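Long-range contacts in manganese lipoxygenase (Gaeumannomyces graminis, PDB 5FX8), which oxidises linoleic and alpha-linolenic acids with molecular oxygen at a manganese centre, giving 11S- and 13R-hydroperoxy fatty acids: residues R95-W100 with I328-G333; L186-E191 with A251-V256; M322-A327 with P613-V618. All coordinates share one frame; numbering follows the deposited sequence.

Followed from the N terminus, the chain first lays down helix 86-124, whose residues 95-100 find their partner more than two hundred residues on. Before that partner arrives, contact 2 closes a shorter loop, joining the run ahead of helix 192-199 to strand 246-253 of the five-stranded antiparallel sheet; it is nested inside the loop of contact 1, with centres about 42 Å apart. Residues 322-327 then open contact 3, and 328-333 complete contact 1 before the C terminus returns to close contact 3. Contacts 1 and 3 therefore cross, and they also touch: Trp100 bonds to Ser617, tying helix 86-124 to the metal-binding tail, and Asp96 bonds to the Tyr326 backbone in the loop before helix 328-336.

Contact 1. Residues R95-W100 with I328-G333; sequences RDVLLW and IRPVGG
Val331 lays its CG1 methyl over one face of the Trp100 indole, a CH-pi contact in which the methyl stands 3.9 Å from the centroid of the six-membered ring and 21° off its normal. The setting is a helix-helix crossing within the largely helical lipoxygenase fold: the axes of 95-100 and 328-333 approach to 9.8 Å at a signed angle of -64°, and the interface between them is apolar. On Val331, CG1, anti to the backbone N (chi1 169°), covers the outer part of the benzo ring, while CG2 lies between Trp100 CE3, at 4.1 Å, and Val97 CG1, at 4.4 Å. One turn earlier on helix 86-124, Val97 turns its other methyl, CG2, to Pro330 CB at 4.1 Å, at the border of the contact. Pro339 of the second subunit packs on Trp100 and Val331, so a second copy of the protein also covers this interface.

The pyrrole end of the indole lies next to the metal site. Ile328 also touches the manganese ligand His294, and Trp100 NE1 gives its hydrogen to Ser617 O, in the residue just before the C-terminal ligand Val618. The indole is thus held by a polar bond at its nitrogen and by a methyl over its six-membered ring. Beside that nitrogen Ile328 CD1 comes up obliquely, 3.9 Å from Trp100 NE1.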
loop_
_atom_site.group_PDB
_atom_site.type_symbol
_atom_site.label_atom_id
_atom_site.label_comp_id
_atom_site.label_asym_id
_atom_site.label_seq_id
_atom_site.Cartn_x
_atom_site.Cartn_y
_atom_site.Cartn_z
ATOM N N ARG A 95 15.221 -10.485 -6.865
ATOM C CA ARG A 95 14.057 -11.330 -6.631
ATOM C C ARG A 95 12.876 -10.512 -6.144
ATOM O O ARG A 95 11.748 -10.710 -6.605
ATOM C CB ARG A 95 14.387 -12.422 -5.621
ATOM C CG ARG A 95 13.191 -13.285 -5.265
ATOM C CD ARG A 95 13.328 -13.833 -3.880
ATOM N NE ARG A 95 13.467 -12.763 -2.895
ATOM C CZ ARG A 95 13.934 -12.951 -1.668
ATOM N NH1 ARG A 95 14.321 -14.162 -1.287
ATOM N NH2 ARG A 95 14.036 -11.937 -0.822
ATOM N N ASP A 96 13.124 -9.574 -5.220
ATOM C CA ASP A 96 12.050 -8.735 -4.702
ATOM C C ASP A 96 11.493 -7.822 -5.777
ATOM O O ASP A 96 10.284 -7.604 -5.840
ATOM C CB ASP A 96 12.541 -7.906 -3.526
ATOM C CG ASP A 96 12.624 -8.693 -2.259
ATOM O OD1 ASP A 96 12.457 -9.911 -2.319
ATOM O OD2 ASP A 96 12.883 -8.111 -1.193
ATOM N N VAL A 97 12.358 -7.246 -6.608
ATOM C CA VAL A 97 11.844 -6.417 -7.681
ATOM C C VAL A 97 10.993 -7.241 -8.640
ATOM O O VAL A 97 9.959 -6.778 -9.121
ATOM C CB VAL A 97 13.017 -5.695 -8.375
ATOM C CG1 VAL A 97 12.559 -5.004 -9.667
ATOM C CG2 VAL A 97 13.575 -4.697 -7.416
ATOM N N LEU A 98 11.385 -8.476 -8.905
ATOM C CA LEU A 98 10.571 -9.332 -9.758
ATOM C C LEU A 98 9.182 -9.581 -9.165
ATOM O O LEU A 98 8.157 -9.435 -9.853
ATOM C CB LEU A 98 11.304 -10.643 -9.961
ATOM C CG LEU A 98 11.177 -11.250 -11.332
ATOM C CD1 LEU A 98 11.660 -10.248 -12.391
ATOM C CD2 LEU A 98 12.007 -12.493 -11.319
ATOM N N LEU A 99 9.134 -9.982 -7.895
ATOM C CA LEU A 99 7.854 -10.195 -7.232
ATOM C C LEU A 99 6.995 -8.937 -7.258
ATOM O O LEU A 99 5.802 -8.994 -7.575
ATOM C CB LEU A 99 8.098 -10.663 -5.802
ATOM C CG LEU A 99 8.719 -12.044 -5.644
ATOM C CD1 LEU A 99 9.210 -12.288 -4.214
ATOM C CD2 LEU A 99 7.710 -13.074 -6.071
ATOM N N TRP A 100 7.591 -7.792 -6.951
ATOM C CA TRP A 100 6.870 -6.534 -6.994
ATOM C C TRP A 100 6.326 -6.237 -8.388
ATOM O O TRP A 100 5.178 -5.805 -8.524
ATOM C CB TRP A 100 7.795 -5.424 -6.516
ATOM C CG TRP A 100 7.088 -4.222 -6.125
ATOM C CD1 TRP A 100 6.711 -3.887 -4.890
ATOM C CD2 TRP A 100 6.661 -3.169 -6.989
ATOM N NE1 TRP A 100 6.066 -2.684 -4.907
ATOM C CE2 TRP A 100 6.023 -2.214 -6.185
ATOM C CE3 TRP A 100 6.761 -2.935 -8.370
ATOM C CZ2 TRP A 100 5.478 -1.048 -6.696
ATOM C CZ3 TRP A 100 6.215 -1.778 -8.881
ATOM C CH2 TRP A 100 5.576 -0.847 -8.043
ATOM N N ILE A 328 11.456 -1.588 -2.759
ATOM C CA ILE A 328 10.899 -0.241 -2.683
ATOM C C ILE A 328 11.948 0.811 -3.034
ATOM O O ILE A 328 11.645 1.778 -3.737
ATOM C CB ILE A 328 10.259 0.017 -1.303
ATOM C CG1 ILE A 328 9.196 -1.038 -0.999
ATOM C CG2 ILE A 328 9.589 1.381 -1.264
ATOM C CD1 ILE A 328 8.114 -1.131 -2.009
ATOM N N ARG A 329 13.185 0.655 -2.572
ATOM C CA ARG A 329 14.200 1.636 -2.954
ATOM C C ARG A 329 14.551 1.584 -4.449
ATOM O O ARG A 329 14.565 2.645 -5.096
ATOM C CB ARG A 329 15.422 1.492 -2.044
ATOM C CG ARG A 329 15.124 1.923 -0.622
ATOM C CD ARG A 329 16.357 2.403 0.138
ATOM N NE ARG A 329 16.671 1.583 1.315
ATOM C CZ ARG A 329 17.679 1.804 2.147
ATOM N NH1 ARG A 329 18.488 2.823 1.958
ATOM N NH2 ARG A 329 17.872 1.004 3.168
ATOM N N PRO A 330 14.817 0.428 -5.062
ATOM C CA PRO A 330 15.090 0.426 -6.508
ATOM C C PRO A 330 13.942 0.924 -7.371
ATOM O O PRO A 330 14.162 1.662 -8.349
ATOM C CB PRO A 330 15.378 -1.046 -6.788
ATOM C CG PRO A 330 15.755 -1.592 -5.550
ATOM C CD PRO A 330 15.035 -0.901 -4.487
ATOM N N VAL A 331 12.722 0.484 -7.069
ATOM C CA VAL A 331 11.572 0.859 -7.876
ATOM C C VAL A 331 11.291 2.341 -7.705
ATOM O O VAL A 331 11.076 3.071 -8.684
ATOM C CB VAL A 331 10.353 -0.008 -7.506
ATOM C CG1 VAL A 331 9.078 0.522 -8.132
ATOM C CG2 VAL A 331 10.580 -1.439 -7.930
ATOM N N GLY A 332 11.339 2.812 -6.463
ATOM C CA GLY A 332 11.126 4.222 -6.206
ATOM C C GLY A 332 12.162 5.097 -6.879
ATOM O O GLY A 332 11.837 6.139 -7.438
ATOM N N GLY A 333 13.420 4.672 -6.860
ATOM C CA GLY A 333 14.441 5.425 -7.551
ATOM C C GLY A 333 14.285 5.427 -9.055
ATOM O O GLY A 333 14.704 6.377 -9.719
#

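Contact 2. Residues L186-E191 with A251-V256; sequences LPFSVE and AIKTNV
Phe188 meets Ala251 and Lys253 with two different parts of its ring, and the contact is apolar throughout. Face contact comes first. Lys253 CB stands over the ring, 3.9 Å from its centroid and 14° off the normal, displaced toward the CD2-CE2 side, in a CH-pi arrangement. The rest of the lysine chain, extended beyond CG, runs past the phenylalanine in the opposite sense, bringing Lys253 CD to 3.6 Å from Phe188 CB. It is therefore the aliphatic part of the lysine, rather than its charge, that covers the aromatic group; the ammonium group continues toward Asp259, with which it makes a long, weak ion pair.

Edge contact is supplied by Ala251. Its methyl lies near the plane of the ring, 3.6 Å from Phe188 CE1. The phenylalanine reaches it from a chi1 of 56°, with CG between the backbone N and the carbonyl carbon, which turns the ring in against the strand, so that its CE1 edge ends at Ala251.

Aliphatic packing completes the set: Val190 CG2 touches the same methyl, Ala251 CB, at 3.9 Å. Small as it is, the alanine side chain thus serves two residues of 186-191, and the alternation of a strand explains why Ala251 and Lys253 both face Phe188 while Ile252 turns away.

The arrangement is plain packing of an irregular segment on one side of a beta sheet, distant from the manganese. Phe188 also touches Leu237 and Gln235 on strand 235-241 and Thr261 on strand 261-262, so it spans the strands on either side of 246-253. Ile252 packs against helix 268-305, and Glu191 occupies the N-cap position of helix 192-199.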
loop_
_atom_site.group_PDB
_atom_site.type_symbol
_atom_site.label_atom_id
_atom_site.label_comp_id
_atom_site.label_asym_id
_atom_site.label_seq_id
_atom_site.Cartn_x
_atom_site.Cartn_y
_atom_site.Cartn_z
ATOM N N LEU A 186 6.192 29.669 22.442
ATOM C CA LEU A 186 5.199 29.832 21.393
ATOM C C LEU A 186 5.891 29.998 20.044
ATOM O O LEU A 186 6.768 30.856 19.910
ATOM C CB LEU A 186 4.330 31.046 21.665
ATOM C CG LEU A 186 3.478 30.989 22.911
ATOM C CD1 LEU A 186 2.839 32.332 23.141
ATOM C CD2 LEU A 186 2.420 29.953 22.713
ATOM N N PRO A 187 5.521 29.230 19.028
ATOM C CA PRO A 187 6.197 29.348 17.734
ATOM C C PRO A 187 5.960 30.692 17.060
ATOM O O PRO A 187 6.890 31.309 16.543
ATOM C CB PRO A 187 5.587 28.207 16.921
ATOM C CG PRO A 187 4.258 28.000 17.510
ATOM C CD PRO A 187 4.406 28.272 18.979
ATOM N N PHE A 188 4.722 31.156 17.051
ATOM C CA PHE A 188 4.398 32.443 16.473
ATOM C C PHE A 188 3.296 33.076 17.302
ATOM O O PHE A 188 2.653 32.420 18.119
ATOM C CB PHE A 188 3.985 32.318 15.004
ATOM C CG PHE A 188 2.839 31.386 14.767
ATOM C CD1 PHE A 188 1.539 31.814 14.930
ATOM C CD2 PHE A 188 3.065 30.093 14.334
ATOM C CE1 PHE A 188 0.499 30.971 14.692
ATOM C CE2 PHE A 188 2.022 29.245 14.087
ATOM C CZ PHE A 188 0.741 29.682 14.264
ATOM N N SER A 189 3.072 34.359 17.073
ATOM C CA SER A 189 2.099 35.123 17.829
ATOM C C SER A 189 0.845 35.347 17.002
ATOM O O SER A 189 0.858 35.285 15.775
ATOM C CB SER A 189 2.678 36.466 18.272
ATOM O OG SER A 189 1.859 37.040 19.290
ATOM N N VAL A 190 -0.252 35.584 17.701
ATOM C CA VAL A 190 -1.524 35.912 17.088
ATOM C C VAL A 190 -2.090 37.110 17.831
ATOM O O VAL A 190 -1.852 37.280 19.032
ATOM C CB VAL A 190 -2.512 34.739 17.125
ATOM C CG1 VAL A 190 -3.685 35.038 16.245
ATOM C CG2 VAL A 190 -1.855 33.461 16.685
ATOM N N GLU A 191 -2.819 37.952 17.106
ATOM C CA GLU A 191 -3.473 39.088 17.731
ATOM C C GLU A 191 -4.403 38.592 18.816
ATOM O O GLU A 191 -5.357 37.860 18.535
ATOM C CB GLU A 191 -4.256 39.900 16.700
ATOM C CG GLU A 191 -3.403 40.729 15.780
ATOM C CD GLU A 191 -4.192 41.269 14.607
ATOM O OE1 GLU A 191 -5.437 41.330 14.698
ATOM O OE2 GLU A 191 -3.567 41.618 13.585
ATOM N N ALA A 251 -4.421 28.611 14.590
ATOM C CA ALA A 251 -3.844 29.507 13.601
ATOM C C ALA A 251 -2.947 28.726 12.651
ATOM O O ALA A 251 -2.506 27.618 12.950
ATOM C CB ALA A 251 -3.053 30.630 14.269
ATOM N N ILE A 252 -2.679 29.323 11.497
ATOM C CA ILE A 252 -1.786 28.752 10.500
ATOM C C ILE A 252 -0.891 29.866 9.988
ATOM O O ILE A 252 -1.384 30.891 9.520
ATOM C CB ILE A 252 -2.561 28.097 9.339
ATOM C CG1 ILE A 252 -3.409 26.937 9.856
ATOM C CG2 ILE A 252 -1.608 27.594 8.263
ATOM C CD1 ILE A 252 -4.272 26.270 8.807
ATOM N N LYS A 253 0.418 29.671 10.070
ATOM C CA LYS A 253 1.394 30.636 9.595
ATOM C C LYS A 253 2.163 30.036 8.422
ATOM O O LYS A 253 2.756 28.962 8.557
ATOM C CB LYS A 253 2.349 31.021 10.721
ATOM C CG LYS A 253 3.074 32.303 10.489
ATOM C CD LYS A 253 4.214 32.466 11.429
ATOM C CE LYS A 253 4.833 33.807 11.247
ATOM N NZ LYS A 253 6.133 33.810 11.908
ATOM N N THR A 254 2.190 30.742 7.289
ATOM C CA THR A 254 2.728 30.169 6.057
ATOM C C THR A 254 4.240 30.082 6.057
ATOM O O THR A 254 4.801 29.217 5.379
ATOM C CB THR A 254 2.349 31.005 4.853
ATOM O OG1 THR A 254 3.146 32.188 4.873
ATOM C CG2 THR A 254 0.883 31.358 4.886
ATOM N N ASN A 255 4.911 31.008 6.726
ATOM C CA ASN A 255 6.367 31.062 6.779
ATOM C C ASN A 255 7.013 31.268 5.425
ATOM O O ASN A 255 8.177 30.908 5.252
ATOM C CB ASN A 255 6.967 29.804 7.395
ATOM C CG ASN A 255 6.661 29.670 8.842
ATOM O OD1 ASN A 255 6.193 28.631 9.276
ATOM N ND2 ASN A 255 6.931 30.714 9.611
ATOM N N VAL A 256 6.289 31.802 4.445
ATOM C CA VAL A 256 6.852 32.125 3.142
ATOM C C VAL A 256 6.267 33.446 2.664
ATOM O O VAL A 256 5.150 33.824 3.026
ATOM C CB VAL A 256 6.601 31.020 2.088
ATOM C CG1 VAL A 256 7.332 29.797 2.447
ATOM C CG2 VAL A 256 5.132 30.720 1.950
#

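Contact 3. Residues M322-A327 with P613-V618. With MN (manganese (II) ion), chain I.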
loop_
_atom_site.group_PDB
_atom_site.type_symbol
_atom_site.label_atom_id
_atom_site.label_comp_id
_atom_site.label_asym_id
_atom_site.label_seq_id
_atom_site.Cartn_x
_atom_site.Cartn_y
_atom_site.Cartn_z
ATOM N N MET A 322 9.323 -8.902 5.966
ATOM C CA MET A 322 10.047 -8.105 4.994
ATOM C C MET A 322 9.847 -8.612 3.577
ATOM O O MET A 322 10.697 -8.371 2.712
ATOM C CB MET A 322 11.528 -8.099 5.328
ATOM C CG MET A 322 11.874 -7.512 6.642
ATOM S SD MET A 322 11.425 -5.817 6.754
ATOM C CE MET A 322 10.225 -6.147 7.957
ATOM N N TYR A 323 8.768 -9.349 3.347
ATOM C CA TYR A 323 8.392 -9.759 2.021
ATOM C C TYR A 323 8.433 -8.571 1.067
ATOM O O TYR A 323 7.923 -7.490 1.367
ATOM C CB TYR A 323 7.009 -10.388 2.065
ATOM C CG TYR A 323 6.574 -11.000 0.766
ATOM C CD1 TYR A 323 7.381 -11.894 0.104
ATOM C CD2 TYR A 323 5.349 -10.691 0.219
ATOM C CE1 TYR A 323 6.983 -12.455 -1.073
ATOM C CE2 TYR A 323 4.941 -11.237 -0.934
ATOM C CZ TYR A 323 5.760 -12.126 -1.594
ATOM O OH TYR A 323 5.340 -12.681 -2.789
ATOM N N GLN A 324 9.102 -8.777 -0.062
ATOM C CA GLN A 324 9.279 -7.827 -1.150
ATOM C C GLN A 324 9.912 -6.514 -0.728
ATOM O O GLN A 324 9.934 -5.586 -1.528
ATOM C CB GLN A 324 7.952 -7.539 -1.857
ATOM C CG GLN A 324 7.360 -8.722 -2.541
ATOM C CD GLN A 324 6.211 -8.346 -3.433
ATOM O OE1 GLN A 324 6.093 -7.213 -3.843
ATOM N NE2 GLN A 324 5.363 -9.299 -3.743
ATOM N N ALA A 325 10.424 -6.385 0.498
ATOM C CA ALA A 325 10.749 -5.044 0.987
ATOM C C ALA A 325 11.883 -4.416 0.198
ATOM O O ALA A 325 11.942 -3.198 0.081
ATOM C CB ALA A 325 11.108 -5.051 2.470
ATOM N N TYR A 326 12.775 -5.221 -0.356
ATOM C CA TYR A 326 13.960 -4.691 -0.999
ATOM C C TYR A 326 13.697 -4.169 -2.396
ATOM O O TYR A 326 14.633 -3.747 -3.081
ATOM C CB TYR A 326 15.028 -5.751 -1.020
ATOM C CG TYR A 326 15.578 -6.004 0.341
ATOM C CD1 TYR A 326 16.220 -4.999 1.027
ATOM C CD2 TYR A 326 15.471 -7.241 0.930
ATOM C CE1 TYR A 326 16.745 -5.219 2.240
ATOM C CE2 TYR A 326 15.985 -7.471 2.154
ATOM C CZ TYR A 326 16.627 -6.450 2.808
ATOM O OH TYR A 326 17.180 -6.650 4.037
ATOM N N ALA A 327 12.445 -4.193 -2.815
ATOM C CA ALA A 327 12.038 -3.595 -4.058
ATOM C C ALA A 327 11.776 -2.103 -3.944
ATOM O O ALA A 327 11.916 -1.399 -4.939
ATOM C CB ALA A 327 10.791 -4.302 -4.579
ATOM N N PRO A 613 -1.976 -5.026 3.691
ATOM C CA PRO A 613 -1.049 -6.142 3.596
ATOM C C PRO A 613 -0.203 -6.242 4.845
ATOM O O PRO A 613 -0.040 -5.280 5.587
ATOM C CB PRO A 613 -0.186 -5.767 2.387
ATOM C CG PRO A 613 -0.176 -4.364 2.392
ATOM C CD PRO A 613 -1.510 -3.889 2.885
ATOM N N PHE A 614 0.405 -7.417 5.024
ATOM C CA PHE A 614 1.278 -7.655 6.169
ATOM C C PHE A 614 2.710 -7.202 5.926
ATOM O O PHE A 614 3.547 -7.350 6.815
ATOM C CB PHE A 614 1.265 -9.142 6.571
ATOM C CG PHE A 614 1.886 -10.059 5.557
ATOM C CD1 PHE A 614 3.256 -10.208 5.474
ATOM C CD2 PHE A 614 1.097 -10.772 4.689
ATOM C CE1 PHE A 614 3.813 -11.016 4.529
ATOM C CE2 PHE A 614 1.648 -11.580 3.747
ATOM C CZ PHE A 614 3.015 -11.703 3.669
ATOM N N PHE A 615 3.021 -6.681 4.752
ATOM C CA PHE A 615 4.381 -6.331 4.383
ATOM C C PHE A 615 4.367 -4.937 3.792
ATOM O O PHE A 615 3.303 -4.355 3.571
ATOM C CB PHE A 615 4.966 -7.348 3.390
ATOM C CG PHE A 615 4.176 -7.475 2.114
ATOM C CD1 PHE A 615 2.981 -8.199 2.080
ATOM C CD2 PHE A 615 4.624 -6.870 0.938
ATOM C CE1 PHE A 615 2.242 -8.306 0.894
ATOM C CE2 PHE A 615 3.897 -6.985 -0.252
ATOM C CZ PHE A 615 2.715 -7.690 -0.278
ATOM N N LEU A 616 5.562 -4.404 3.547
ATOM C CA LEU A 616 5.757 -3.064 2.978
ATOM C C LEU A 616 5.607 -3.148 1.458
ATOM O O LEU A 616 6.575 -3.314 0.727
ATOM C CB LEU A 616 7.120 -2.509 3.384
ATOM C CG LEU A 616 7.498 -2.355 4.874
ATOM C CD1 LEU A 616 8.998 -2.250 5.066
ATOM C CD2 LEU A 616 6.841 -1.179 5.556
ATOM N N SER A 617 4.375 -3.018 0.970
ATOM C CA SER A 617 4.076 -3.364 -0.408
ATOM C C SER A 617 4.314 -2.226 -1.404
ATOM O O SER A 617 4.484 -2.503 -2.595
ATOM C CB SER A 617 2.643 -3.887 -0.525
ATOM O OG SER A 617 1.694 -2.860 -0.502
ATOM N N VAL A 618 4.373 -0.974 -0.963
ATOM C CA VAL A 618 4.703 0.129 -1.862
ATOM C C VAL A 618 5.614 1.173 -1.225
ATOM O O VAL A 618 5.505 1.482 -0.020
ATOM C CB VAL A 618 3.424 0.793 -2.395
ATOM C CG1 VAL A 618 2.721 -0.123 -3.368
ATOM C CG2 VAL A 618 2.489 1.153 -1.255
HETATM MN MN MN I . 5.707 2.942 1.233
HETATM O O HOH W 1 7.940 -6.080 3.754
HETATM O O HOH W 2 4.120 -4.943 -3.432
HETATM O O HOH W 3 6.555 4.150 -0.698
#
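Two bridging waters supply the polar links between the type II turn Met322-Ala325 and the C-terminal tail, with no direct hydrogen bond between the two segments. Tyr323 O accepts a hydrogen from water 1, which in turn accepts from Leu616 N at 2.9 Å. Water 2 donates both its hydrogens, to Gln324 OE1 and to Ser617 O. The tail is the hallmark of the lipoxygenase fold, in which the chain threads back into the helical body so that its terminal carboxylate can bind the metal; here Leu616 centres an inverse gamma turn just ahead of Val618.

Beside the waters lies an aromatic cluster. The Tyr323 ring points an edge at the face of Phe615 in a T-shaped pair, with centroids 5.0 Å apart and planes at 73°. Tyr323 CD2 sits over the centre of the Phe615 ring, and the two side chains run side by side in the same direction, their CB atoms 3.9 Å apart. On the tail itself, Phe615 CD1 lies over the face of Phe614, whose CE1 also meets Tyr323 CB at 4.1 Å.

Gln324 extends past the Phe615 ring, its amide plane inclined 49° to it. Its NE2 bonds to Asp103 while OE1 takes water 2, so both ends of the buried amide have a partner, which probably fixes its rotation. Ser617 OG bonds to Gln483, giving the penultimate residue a further restraint.

Leu616 meanwhile packs on His294 and His478. These two histidines, with His290 and Asn482, join the terminal carboxylate around the manganese, where Val618 O binds at 1.9 Å and water 3 at 2.4 Å.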